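Local atomic coordinates of 6-phospho-beta-d glycosidase (Streptococcus pyogenes, PDB entry 5FOO), a protein that hydrolyses 6-phospho-beta-glucosides, and probably beta-glucosides too, as a family 1 glycoside hydrolase with a (beta/alpha)8-barrel fold. Residues Arg22-His27 with Asp53-Ile58; Phe31-Glu36 with Phe178-Ile183; Asp40-Tyr45 with Asp420-Leu425; Asn367-Ser372 with Ile390-Glu395. The protein carries 1 engineered substitution. One frame throughout, in Å; residues are numbered along the deposited sequence.

Interaction 1 (Arg22-His27 with Asp53-Ile58). With PO4 (phosphate ion), chain M.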
# COMPACT_ATOMS: atom_id res chain seq x y z
N ARG A 22 -2.90 1.68 19.55
CA ARG A 22 -3.93 0.72 19.93
C ARG A 22 -4.92 1.27 20.95
O ARG A 22 -5.77 0.54 21.41
CB ARG A 22 -3.29 -0.53 20.46
CG ARG A 22 -2.55 -1.30 19.35
CD ARG A 22 -2.00 -2.65 19.89
NE ARG A 22 -3.03 -3.48 20.50
CZ ARG A 22 -2.84 -4.58 21.25
NH1 ARG A 22 -1.62 -5.08 21.54
NH2 ARG A 22 -3.89 -5.18 21.75
N PHE A 23 -4.84 2.56 21.23
CA PHE A 23 -5.73 3.22 22.15
C PHE A 23 -7.13 2.87 21.77
O PHE A 23 -7.45 3.07 20.64
CB PHE A 23 -5.58 4.71 22.05
CG PHE A 23 -4.20 5.19 22.35
CD1 PHE A 23 -3.78 5.32 23.65
CD2 PHE A 23 -3.32 5.55 21.30
CE1 PHE A 23 -2.49 5.77 23.92
CE2 PHE A 23 -2.06 6.02 21.58
CZ PHE A 23 -1.65 6.13 22.89
N ALA A 24 -7.92 2.37 22.75
CA ALA A 24 -9.33 1.93 22.58
C ALA A 24 -9.66 0.97 21.42
O ALA A 24 -10.77 0.99 20.89
CB ALA A 24 -10.25 3.12 22.51
N LYS A 25 -8.71 0.12 21.04
CA LYS A 25 -8.90 -0.73 19.90
C LYS A 25 -9.22 -2.08 20.43
O LYS A 25 -8.40 -2.67 21.12
CB LYS A 25 -7.68 -0.75 18.94
CG LYS A 25 -8.01 -1.26 17.54
CD LYS A 25 -6.84 -1.15 16.57
CE LYS A 25 -5.81 -2.23 16.87
NZ LYS A 25 -4.66 -2.32 15.93
N GLN A 26 -10.37 -2.62 20.03
CA GLN A 26 -10.90 -3.81 20.65
C GLN A 26 -10.06 -5.05 20.37
O GLN A 26 -9.96 -5.94 21.23
CB GLN A 26 -12.35 -4.01 20.20
CG GLN A 26 -13.04 -5.20 20.81
CD GLN A 26 -14.53 -5.33 20.43
OE1 GLN A 26 -15.19 -4.43 19.93
NE2 GLN A 26 -15.05 -6.47 20.70
N HIS A 27 -9.52 -5.19 19.17
CA HIS A 27 -8.93 -6.48 18.80
C HIS A 27 -7.53 -6.22 18.38
O HIS A 27 -7.18 -5.10 18.00
CB HIS A 27 -9.68 -7.12 17.58
CG HIS A 27 -11.16 -7.35 17.75
ND1 HIS A 27 -11.67 -8.46 18.39
CD2 HIS A 27 -12.23 -6.66 17.28
CE1 HIS A 27 -12.99 -8.44 18.34
NE2 HIS A 27 -13.36 -7.33 17.72
N ASP A 53 0.30 8.18 17.50
CA ASP A 53 -0.70 8.83 18.34
C ASP A 53 -1.82 9.54 17.53
O ASP A 53 -2.46 10.50 18.00
CB ASP A 53 -0.01 9.84 19.32
CG ASP A 53 -0.93 10.32 20.45
OD1 ASP A 53 -1.76 9.45 20.88
OD2 ASP A 53 -0.81 11.55 20.88
N ALA A 54 -2.08 9.04 16.32
CA ALA A 54 -3.18 9.58 15.52
C ALA A 54 -4.57 9.35 16.16
O ALA A 54 -5.51 10.13 15.91
CB ALA A 54 -3.14 9.05 14.10
N TYR A 55 -4.71 8.32 17.00
CA TYR A 55 -5.93 8.19 17.75
C TYR A 55 -6.33 9.55 18.43
O TYR A 55 -7.51 9.97 18.38
CB TYR A 55 -5.92 7.03 18.76
CG TYR A 55 -7.25 6.91 19.49
CD1 TYR A 55 -8.31 6.23 18.92
CD2 TYR A 55 -7.46 7.53 20.74
CE1 TYR A 55 -9.55 6.19 19.55
CE2 TYR A 55 -8.68 7.44 21.39
CZ TYR A 55 -9.73 6.77 20.78
OH TYR A 55 -10.99 6.65 21.40
N HIS A 56 -5.33 10.23 19.02
CA HIS A 56 -5.54 11.48 19.69
C HIS A 56 -5.34 12.68 18.78
O HIS A 56 -6.09 13.64 18.87
CB HIS A 56 -4.63 11.57 20.91
CG HIS A 56 -4.90 10.52 21.95
ND1 HIS A 56 -4.01 9.51 22.24
CD2 HIS A 56 -5.91 10.39 22.83
CE1 HIS A 56 -4.49 8.78 23.23
NE2 HIS A 56 -5.65 9.28 23.60
N GLN A 57 -4.38 12.64 17.88
CA GLN A 57 -3.95 13.83 17.14
C GLN A 57 -4.43 13.98 15.70
O GLN A 57 -3.98 14.87 15.01
CB GLN A 57 -2.41 13.87 17.15
CG GLN A 57 -1.85 14.06 18.56
CD GLN A 57 -0.39 14.52 18.52
OE1 GLN A 57 -0.07 15.52 17.88
NE2 GLN A 57 0.51 13.77 19.14
N ILE A 58 -5.32 13.14 15.22
CA ILE A 58 -5.77 13.24 13.85
C ILE A 58 -6.29 14.63 13.49
O ILE A 58 -5.93 15.18 12.41
CB ILE A 58 -6.75 12.08 13.44
CG1 ILE A 58 -6.93 12.05 11.92
CG2 ILE A 58 -8.07 12.22 14.16
CD1 ILE A 58 -5.67 11.82 11.13
P PO4 M . -8.46 -10.45 19.81
O1 PO4 M . -7.97 -11.89 19.77
O2 PO4 M . -9.20 -10.04 21.06
O3 PO4 M . -9.54 -10.33 18.65
O4 PO4 M . -7.25 -9.60 19.82
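Phe23 reaches from the loop of Arg22-His27 onto the first turn of the helix that begins at Ala54, and its atoms can be followed outward one by one. CB rests against the ring of Tyr55, 3.6 Å from Tyr55 CD2. With CG anti to the carbonyl carbon (chi1 -60°), the phenyl ring is carried on toward His56, whose CE1 stands over the centre of one ring face, 3.6 Å from Phe23 CD1. The pair is T-shaped, the imidazole giving its edge and the phenyl its face, with centroids 4.5 Å apart and planes at 66°. Farther out, Phe23 CE2 lies 3.5 Å from Asp53 OD1.

That carboxylate also fixes the imidazole. His56 ND1 donates to Asp53 OD1 over 2.6 Å, almost straight, in the plane of the imidazole and on the syn lone pair of the oxygen. Gln57 NE2 grips Asp53 OD2 from the anti side at 3.1 Å, so both oxygens are engaged. Ala24, in the middle of the type II turn from Arg22 to Lys25, is small enough to lay its CB 3.8 Å from Tyr55 OH; that hydroxyl is hydrogen-bonded to Asp94. At the other end of the segment His27 ND1 and Arg28 N hold a phosphate ion, probably from the crystallisation liquor, His27 ND1 donating to its O3 at 2.8 Å.

No hydrogen bond joins the two segments. At this surface contact a phenyl face meets the C-H edge of an imidazole, and the neighbouring carboxylate would probably favour a positively charged His56, strengthening its attraction to that face.

Interaction 2 (Phe31-Glu36 with Phe178-Ile183)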
# COMPACT_ATOMS: atom_id res chain seq x y z
N PHE A 31 0.02 -7.74 13.27
CA PHE A 31 1.24 -7.08 13.81
C PHE A 31 1.20 -6.75 15.33
O PHE A 31 2.22 -6.88 16.01
CB PHE A 31 1.62 -5.84 13.02
CG PHE A 31 2.59 -6.12 11.90
CD1 PHE A 31 3.95 -6.27 12.16
CD2 PHE A 31 2.14 -6.20 10.57
CE1 PHE A 31 4.84 -6.51 11.12
CE2 PHE A 31 3.01 -6.45 9.53
CZ PHE A 31 4.37 -6.62 9.79
N ASP A 32 0.03 -6.37 15.85
CA ASP A 32 -0.14 -6.14 17.25
C ASP A 32 0.21 -7.44 17.99
O ASP A 32 0.88 -7.39 19.04
CB ASP A 32 -1.58 -5.79 17.64
CG ASP A 32 -2.15 -4.60 16.89
OD1 ASP A 32 -1.42 -3.62 16.68
OD2 ASP A 32 -3.37 -4.66 16.56
N TYR A 33 -0.30 -8.56 17.48
CA TYR A 33 -0.08 -9.86 18.10
C TYR A 33 1.39 -10.27 18.11
O TYR A 33 1.96 -10.73 19.16
CB TYR A 33 -0.86 -10.95 17.39
CG TYR A 33 -0.60 -12.31 17.99
CD1 TYR A 33 -1.14 -12.65 19.23
CD2 TYR A 33 0.14 -13.28 17.29
CE1 TYR A 33 -0.92 -13.90 19.78
CE2 TYR A 33 0.35 -14.55 17.82
CZ TYR A 33 -0.17 -14.83 19.08
OH TYR A 33 0.01 -16.04 19.62
N TRP A 34 1.98 -10.12 16.93
CA TRP A 34 3.38 -10.37 16.73
C TRP A 34 4.30 -9.58 17.65
O TRP A 34 5.26 -10.14 18.21
CB TRP A 34 3.79 -10.11 15.27
CG TRP A 34 4.96 -10.99 14.76
CD1 TRP A 34 5.56 -12.06 15.39
CD2 TRP A 34 5.62 -10.86 13.50
NE1 TRP A 34 6.55 -12.58 14.59
CE2 TRP A 34 6.61 -11.85 13.44
CE3 TRP A 34 5.49 -9.95 12.44
CZ2 TRP A 34 7.44 -12.00 12.34
CZ3 TRP A 34 6.31 -10.11 11.32
CH2 TRP A 34 7.26 -11.12 11.28
N TYR A 35 4.04 -8.29 17.80
CA TYR A 35 4.77 -7.51 18.76
C TYR A 35 4.57 -8.01 20.20
O TYR A 35 5.53 -7.99 20.99
CB TYR A 35 4.51 -6.01 18.63
CG TYR A 35 5.27 -5.21 19.64
CD1 TYR A 35 6.61 -4.89 19.42
CD2 TYR A 35 4.70 -4.88 20.86
CE1 TYR A 35 7.35 -4.19 20.37
CE2 TYR A 35 5.41 -4.20 21.84
CZ TYR A 35 6.74 -3.87 21.60
OH TYR A 35 7.44 -3.18 22.52
N GLU A 36 3.36 -8.40 20.56
CA GLU A 36 3.13 -8.94 21.93
C GLU A 36 3.99 -10.18 22.22
O GLU A 36 4.56 -10.31 23.31
CB GLU A 36 1.67 -9.26 22.18
CG GLU A 36 0.79 -8.03 22.42
CD GLU A 36 -0.66 -8.38 22.73
OE1 GLU A 36 -1.01 -9.57 22.91
OE2 GLU A 36 -1.50 -7.47 22.71
N PHE A 178 8.15 -11.93 6.63
CA PHE A 178 8.18 -10.58 7.21
C PHE A 178 6.85 -10.04 7.69
O PHE A 178 6.79 -8.96 8.28
CB PHE A 178 8.93 -9.60 6.28
CG PHE A 178 8.29 -9.37 4.93
CD1 PHE A 178 7.28 -8.38 4.77
CD2 PHE A 178 8.72 -10.07 3.79
CE1 PHE A 178 6.74 -8.14 3.50
CE2 PHE A 178 8.19 -9.81 2.52
CZ PHE A 178 7.18 -8.87 2.39
N HIS A 179 5.79 -10.78 7.47
CA HIS A 179 4.57 -10.64 8.27
C HIS A 179 4.30 -11.96 8.98
O HIS A 179 4.59 -13.05 8.45
CB HIS A 179 3.32 -10.41 7.35
CG HIS A 179 3.39 -9.14 6.57
ND1 HIS A 179 2.45 -8.80 5.61
CD2 HIS A 179 4.26 -8.10 6.64
CE1 HIS A 179 2.76 -7.62 5.09
NE2 HIS A 179 3.86 -7.17 5.68
N TYR A 180 3.65 -11.83 10.10
CA TYR A 180 3.04 -12.95 10.78
C TYR A 180 1.96 -13.72 10.00
O TYR A 180 1.20 -13.06 9.29
CB TYR A 180 2.41 -12.47 12.12
CG TYR A 180 2.01 -13.65 13.03
CD1 TYR A 180 0.78 -14.24 12.91
CD2 TYR A 180 2.94 -14.23 13.94
CE1 TYR A 180 0.43 -15.36 13.70
CE2 TYR A 180 2.60 -15.33 14.75
CZ TYR A 180 1.36 -15.89 14.61
OH TYR A 180 1.01 -16.97 15.35
N PRO A 181 2.19 -15.03 9.77
CA PRO A 181 2.56 -16.06 10.72
C PRO A 181 3.99 -16.39 10.28
O PRO A 181 4.60 -17.25 10.86
CB PRO A 181 1.62 -17.25 10.46
CG PRO A 181 1.19 -17.08 9.05
CD PRO A 181 1.18 -15.57 8.83
N ALA A 182 4.51 -15.68 9.28
CA ALA A 182 5.85 -15.83 8.77
C ALA A 182 6.23 -17.27 8.46
O ALA A 182 7.28 -17.70 8.86
CB ALA A 182 6.84 -15.25 9.77
N ILE A 183 5.39 -17.98 7.74
CA ILE A 183 5.64 -19.35 7.35
C ILE A 183 5.99 -19.37 5.87
O ILE A 183 5.84 -18.36 5.16
CB ILE A 183 4.45 -20.33 7.65
CG1 ILE A 183 3.21 -19.99 6.84
CG2 ILE A 183 4.12 -20.35 9.14
CD1 ILE A 183 1.99 -20.83 7.15
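Three edge-to-face aromatic pairs bind the helix segment Phe31-Glu36 to the irregular chain of Phe178-Ile183. Tyr33 turns its edge to the face of Tyr180, centroids 5.3 Å apart and planes at 77°, with Tyr33 CE2 3.5 Å from Tyr180 OH; Pro181 CB lies over the opposite face of the Tyr180 ring. Tyr180 in turn directs its own edge at the face of the Trp34 pyrrole ring, bringing Tyr180 CD2 within 3.7 Å of Trp34 CD1. Its CG, anti to the backbone N (chi1 -168°), carries the phenol out so that one face meets Tyr33 and its edge meets Trp34. Deeper in, Phe31 points its edge at the face of His179, in an offset arrangement, with Phe31 CZ 3.5 Å from His179 CD2.

In this family 1 barrel the 178-183 chain follows helix 166-174, which comes after the fourth barrel strand, and helix 30-37 belongs to the long connection between the first and second. The aromatic cluster therefore joins two beta-to-alpha regions.

CH-pi and backbone contacts fill in around the indole. Tyr180 CB sits over the face of the five-membered ring, while Tyr180 N lies above the benzo part, 3.4 Å from Trp34 CZ3. Phe178 O meets the same carbon at the indole edge, 3.3 Å away. The broad, flat tryptophan can bear against side chain and main chain together.

A looser apolar contact sets Ala182 CB 4.2 Å from Trp34 CZ2.

Interaction 3 (Asp40-Tyr45 with Asp420-Leu425). With JAZ (6-phosphocyclophellitol), chain G.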
# COMPACT_ATOMS: atom_id res chain seq x y z
N ASP A 40 11.46 -8.28 20.44
CA ASP A 40 12.85 -7.99 20.09
C ASP A 40 13.09 -8.14 18.56
O ASP A 40 14.13 -7.70 18.07
CB ASP A 40 13.86 -8.75 20.97
CG ASP A 40 13.53 -10.18 21.11
OD1 ASP A 40 13.26 -10.81 20.07
OD2 ASP A 40 13.52 -10.64 22.28
N LEU A 41 12.09 -8.62 17.81
CA LEU A 41 12.12 -8.52 16.35
C LEU A 41 11.90 -7.11 15.85
O LEU A 41 12.05 -6.88 14.65
CB LEU A 41 11.12 -9.45 15.71
CG LEU A 41 11.14 -10.95 16.03
CD1 LEU A 41 9.96 -11.57 15.31
CD2 LEU A 41 12.45 -11.64 15.67
N PHE A 42 11.58 -6.16 16.74
CA PHE A 42 11.19 -4.82 16.34
C PHE A 42 12.23 -3.85 16.75
O PHE A 42 12.58 -3.77 17.91
CB PHE A 42 9.79 -4.45 16.94
CG PHE A 42 8.67 -5.26 16.37
CD1 PHE A 42 8.43 -6.59 16.80
CD2 PHE A 42 7.87 -4.74 15.37
CE1 PHE A 42 7.42 -7.38 16.22
CE2 PHE A 42 6.81 -5.51 14.82
CZ PHE A 42 6.58 -6.83 15.23
N TYR A 43 12.69 -3.05 15.80
CA TYR A 43 13.71 -2.03 16.10
C TYR A 43 13.46 -1.13 17.33
O TYR A 43 12.42 -0.49 17.47
CB TYR A 43 13.94 -1.18 14.85
CG TYR A 43 15.24 -0.44 14.87
CD1 TYR A 43 16.44 -1.06 14.53
CD2 TYR A 43 15.27 0.88 15.26
CE1 TYR A 43 17.64 -0.35 14.56
CE2 TYR A 43 16.42 1.59 15.31
CZ TYR A 43 17.61 0.98 14.99
OH TYR A 43 18.71 1.79 15.07
N ASP A 44 14.48 -1.05 18.20
CA ASP A 44 14.43 -0.37 19.50
C ASP A 44 13.28 -0.83 20.39
O ASP A 44 12.90 -0.10 21.28
CB ASP A 44 14.42 1.17 19.39
CG ASP A 44 15.73 1.73 18.88
OD1 ASP A 44 16.73 1.04 18.90
OD2 ASP A 44 15.78 2.88 18.43
N TYR A 45 12.76 -2.04 20.13
CA TYR A 45 11.63 -2.59 20.84
C TYR A 45 10.32 -1.76 20.75
O TYR A 45 9.44 -1.93 21.58
CB TYR A 45 11.99 -2.87 22.33
CG TYR A 45 13.35 -3.50 22.49
CD1 TYR A 45 13.55 -4.84 22.21
CD2 TYR A 45 14.45 -2.74 22.92
CE1 TYR A 45 14.83 -5.43 22.35
CE2 TYR A 45 15.72 -3.32 23.06
CZ TYR A 45 15.88 -4.66 22.76
OH TYR A 45 17.08 -5.21 22.89
N ASP A 420 6.14 11.04 10.38
CA ASP A 420 6.90 9.83 10.70
C ASP A 420 5.97 8.85 11.33
O ASP A 420 5.20 9.23 12.26
CB ASP A 420 8.03 10.13 11.71
CG ASP A 420 9.20 10.97 11.13
OD1 ASP A 420 9.39 11.06 9.89
OD2 ASP A 420 9.99 11.49 11.96
N GLY A 421 6.01 7.60 10.84
CA GLY A 421 5.18 6.54 11.42
C GLY A 421 5.92 5.22 11.69
O GLY A 421 7.08 5.05 11.34
N TRP A 422 5.18 4.27 12.21
CA TRP A 422 5.72 2.99 12.62
C TRP A 422 5.77 2.07 11.44
O TRP A 422 4.72 1.71 10.95
CB TRP A 422 4.80 2.42 13.70
CG TRP A 422 5.25 1.17 14.31
CD1 TRP A 422 6.33 0.99 15.18
CD2 TRP A 422 4.68 -0.12 14.12
NE1 TRP A 422 6.39 -0.34 15.57
CE2 TRP A 422 5.42 -1.04 14.92
CE3 TRP A 422 3.60 -0.61 13.36
CZ2 TRP A 422 5.13 -2.39 14.96
CZ3 TRP A 422 3.32 -1.97 13.41
CH2 TRP A 422 4.08 -2.84 14.23
N SER A 423 6.98 1.70 10.94
CA SER A 423 7.07 0.80 9.78
C SER A 423 7.33 -0.69 10.16
O SER A 423 8.36 -1.27 9.82
CB SER A 423 8.07 1.19 8.62
OG SER A 423 8.50 2.56 8.36
N TRP A 424 6.39 -1.31 10.84
CA TRP A 424 6.34 -2.74 10.92
C TRP A 424 7.63 -3.19 11.73
O TRP A 424 8.02 -2.52 12.73
CB TRP A 424 6.25 -3.32 9.48
CG TRP A 424 5.19 -2.61 8.64
CD1 TRP A 424 5.40 -1.90 7.50
CD2 TRP A 424 3.76 -2.57 8.87
NE1 TRP A 424 4.20 -1.46 6.98
CE2 TRP A 424 3.18 -1.84 7.81
CE3 TRP A 424 2.93 -3.06 9.88
CZ2 TRP A 424 1.82 -1.55 7.75
CZ3 TRP A 424 1.54 -2.80 9.81
CH2 TRP A 424 1.00 -2.05 8.75
N LEU A 425 8.34 -4.21 11.24
CA LEU A 425 9.55 -4.69 11.93
C LEU A 425 10.59 -3.59 12.08
O LEU A 425 11.24 -3.54 13.12
CB LEU A 425 10.13 -5.92 11.23
CG LEU A 425 9.21 -7.11 11.31
CD1 LEU A 425 9.80 -8.22 10.48
CD2 LEU A 425 8.96 -7.57 12.74
C2 JAZ G . 5.61 1.11 4.45
C3 JAZ G . 4.16 1.20 3.93
C4 JAZ G . 4.01 0.45 2.61
C5 JAZ G . 4.95 0.98 1.53
C6 JAZ G . 6.38 1.01 2.04
C7 JAZ G . 6.50 1.74 3.38
C8 JAZ G . 7.95 1.91 3.82
O9 JAZ G . 8.49 0.61 4.01
P10 JAZ G . 9.63 0.39 5.10
O11 JAZ G . 9.89 -1.07 5.06
O12 JAZ G . 9.27 1.04 6.38
O13 JAZ G . 10.78 1.17 4.63
O14 JAZ G . 6.90 -0.32 2.11
O15 JAZ G . 5.77 1.87 5.65
O16 JAZ G . 3.35 0.59 4.90
O17 JAZ G . 2.67 0.51 2.16
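The Phe42 ring has Leu425 CD2 over one face and Trp424 O at its edge, close to its plane. Leu425 CD2 is 3.5 Å from Phe42 CZ and a little toward the rim, 18° off the ring normal, a CH-pi contact for which branched leucine is suited, since it can set a single methyl on the ring. Trp424 O lies 3.5 Å from Phe42 CD2. Beside these, the rings of Phe42 and Trp422 meet rim to rim, their planes only 10° apart, with Phe42 CE2 3.5 Å from Trp422 CZ2. Over one face of the Trp422 ring, offset toward the rim, lies Trp424 N. Trp422 CG, anti to the backbone N (chi1 -176°), sends the indole toward Phe42, and its NE1 is hydrogen-bonded to Val46 O.

One backbone hydrogen bond ties the two loops: Tyr43 N to Leu425 O, 3.1 Å and almost straight.

The Trp424 ring presents its edge to the bound 6-phosphocyclophellitol, and NE1 donates to the ligand's O16 at 3.0 Å, in the indole plane. Ser423 and Trp424 both belong to the pocket, which Gln18, His119, Glu165, Lys337 and Tyr432 help to form by hydrogen-bonding the same ligand.

The chemistry divides along the 420-425 loop. Trp422 and Leu425 give hydrocarbon to Phe42, whereas Trp424 turns its N-H to the sugar-like ring; apolar packing and one main-chain bond thus join the outer 40-45 loop to the chain that carries the ligand contacts.

Interaction 4 (Asn367-Ser372 with Ile390-Glu395)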
# COMPACT_ATOMS: atom_id res chain seq x y z
N ASN A 367 5.00 7.13 -2.43
CA ASN A 367 6.32 7.36 -2.98
C ASN A 367 7.02 8.14 -1.92
O ASN A 367 6.49 9.13 -1.51
CB ASN A 367 6.26 8.17 -4.29
CG ASN A 367 7.60 8.52 -4.83
OD1 ASN A 367 8.00 9.67 -4.83
ND2 ASN A 367 8.32 7.52 -5.27
N GLY A 368 8.18 7.66 -1.46
CA GLY A 368 8.97 8.34 -0.46
C GLY A 368 10.28 7.64 -0.24
O GLY A 368 10.58 6.60 -0.88
N VAL A 369 11.06 8.23 0.65
CA VAL A 369 12.41 7.77 0.98
C VAL A 369 12.61 7.86 2.50
O VAL A 369 12.27 8.86 3.16
CB VAL A 369 13.53 8.55 0.23
CG1 VAL A 369 13.57 10.03 0.61
CG2 VAL A 369 14.89 7.89 0.52
N GLY A 370 13.17 6.78 3.04
CA GLY A 370 13.31 6.57 4.46
C GLY A 370 14.80 6.59 4.84
O GLY A 370 15.60 5.93 4.16
N ILE A 371 15.13 7.30 5.92
CA ILE A 371 16.53 7.57 6.35
C ILE A 371 16.54 7.47 7.86
O ILE A 371 15.58 7.88 8.51
CB ILE A 371 16.93 9.00 5.90
CG1 ILE A 371 17.03 9.04 4.38
CG2 ILE A 371 18.21 9.55 6.51
CD1 ILE A 371 18.06 8.07 3.83
N SER A 372 17.59 6.89 8.43
CA SER A 372 17.81 6.93 9.90
C SER A 372 18.62 8.16 10.37
O SER A 372 19.13 8.95 9.57
CB SER A 372 18.49 5.63 10.36
OG SER A 372 19.75 5.54 9.74
N ILE A 390 13.65 16.07 -0.44
CA ILE A 390 13.29 17.03 -1.51
C ILE A 390 13.80 16.59 -2.87
O ILE A 390 13.01 16.43 -3.82
CB ILE A 390 13.81 18.42 -1.18
CG1 ILE A 390 13.05 18.94 0.06
CG2 ILE A 390 13.69 19.36 -2.40
CD1 ILE A 390 13.54 20.28 0.60
N GLN A 391 15.09 16.30 -2.94
CA GLN A 391 15.66 15.81 -4.16
C GLN A 391 14.98 14.51 -4.64
O GLN A 391 14.56 14.39 -5.81
CB GLN A 391 17.14 15.57 -3.97
CG GLN A 391 17.86 15.15 -5.23
CD GLN A 391 17.84 16.30 -6.24
OE1 GLN A 391 17.84 17.49 -5.86
NE2 GLN A 391 17.78 15.95 -7.54
N PHE A 392 14.87 13.52 -3.76
CA PHE A 392 14.21 12.26 -4.16
C PHE A 392 12.78 12.55 -4.68
O PHE A 392 12.40 12.04 -5.72
CB PHE A 392 14.20 11.28 -2.95
CG PHE A 392 13.53 9.93 -3.18
CD1 PHE A 392 12.14 9.78 -3.10
CD2 PHE A 392 14.29 8.76 -3.31
CE1 PHE A 392 11.54 8.52 -3.23
CE2 PHE A 392 13.70 7.54 -3.43
CZ PHE A 392 12.33 7.39 -3.37
N LEU A 393 11.98 13.25 -3.90
CA LEU A 393 10.56 13.51 -4.32
C LEU A 393 10.53 14.26 -5.66
O LEU A 393 9.84 13.87 -6.58
CB LEU A 393 9.77 14.24 -3.25
CG LEU A 393 9.61 13.47 -1.91
CD1 LEU A 393 8.88 14.33 -0.91
CD2 LEU A 393 8.96 12.10 -2.01
N LYS A 394 11.39 15.27 -5.78
CA LYS A 394 11.49 16.11 -6.98
C LYS A 394 11.79 15.27 -8.21
O LYS A 394 11.06 15.36 -9.20
CB LYS A 394 12.55 17.20 -6.78
CG LYS A 394 12.77 18.13 -7.94
CD LYS A 394 13.18 19.52 -7.46
CE LYS A 394 13.46 20.40 -8.69
NZ LYS A 394 13.44 21.86 -8.42
N GLU A 395 12.81 14.42 -8.14
CA GLU A 395 13.07 13.51 -9.29
C GLU A 395 11.92 12.60 -9.67
O GLU A 395 11.70 12.35 -10.86
CB GLU A 395 14.34 12.64 -9.07
CG GLU A 395 15.63 13.44 -9.03
CD GLU A 395 16.85 12.62 -8.60
OE1 GLU A 395 16.88 11.38 -8.83
OE2 GLU A 395 17.78 13.22 -7.99
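Apolar contact dominates where Val369 meets Phe392. Val369 CB stands over the centre of the phenyl ring, 3.6 Å from Phe392 CD2 and only 8° off the ring normal from the centroid, a nearly perpendicular CH-pi approach. Both methyls lie on that same face, CG1 toward Phe392 CG and CB, CG2 toward CD2 and CE2. A beta-branched residue suits this place, since it can spread over a flat face. Phe392 CG lies anti to the backbone N (chi1 179°), which carries the ring off the helix to the loop. Gly368 adds its CA, 4.1 Å from Leu393 CD2.

Polar groups touch the same ring from elsewhere. Gly368 O approaches obliquely, 3.1 Å from Phe392 CZ. The amide of Asn367, tilted 21° from the ring plane, brings ND2 to 3.9 Å from Phe392 CE1, while OD1 lies 3.8 Å from Leu393 CD2. Both ends of this buried amide are satisfied elsewhere, OD1 by Tyr413 and ND2 by Phe298 O.

The whole is a buried beta-to-alpha connection of a (beta/alpha)8 barrel: the chain leaving the seventh strand, just after the pocket residue Glu366, packs against helix 387-405, which follows it.

Overall arrangement
Interaction 4 is fully buried, interactions 2 and 3 partly so, and interaction 1 lies at the surface. Interactions 1, 2 and 3 all draw on the chain between the first and second barrel strands; interaction 4 belongs to the seventh strand and its helix, about 20 Å from interaction 3 between centres. Salt bridges from Arg22 to Glu36 and from Lys25 to Asp32 join interactions 1 and 2. Interactions 2 and 3 touch through Phe31 against Trp424 and Tyr35 against Phe42. Carboxylate-held imidazole marks the surface contact, aromatic edges the second, a backbone bond and ligand contacts the third, and aliphatic-on-phenyl packing the fourth.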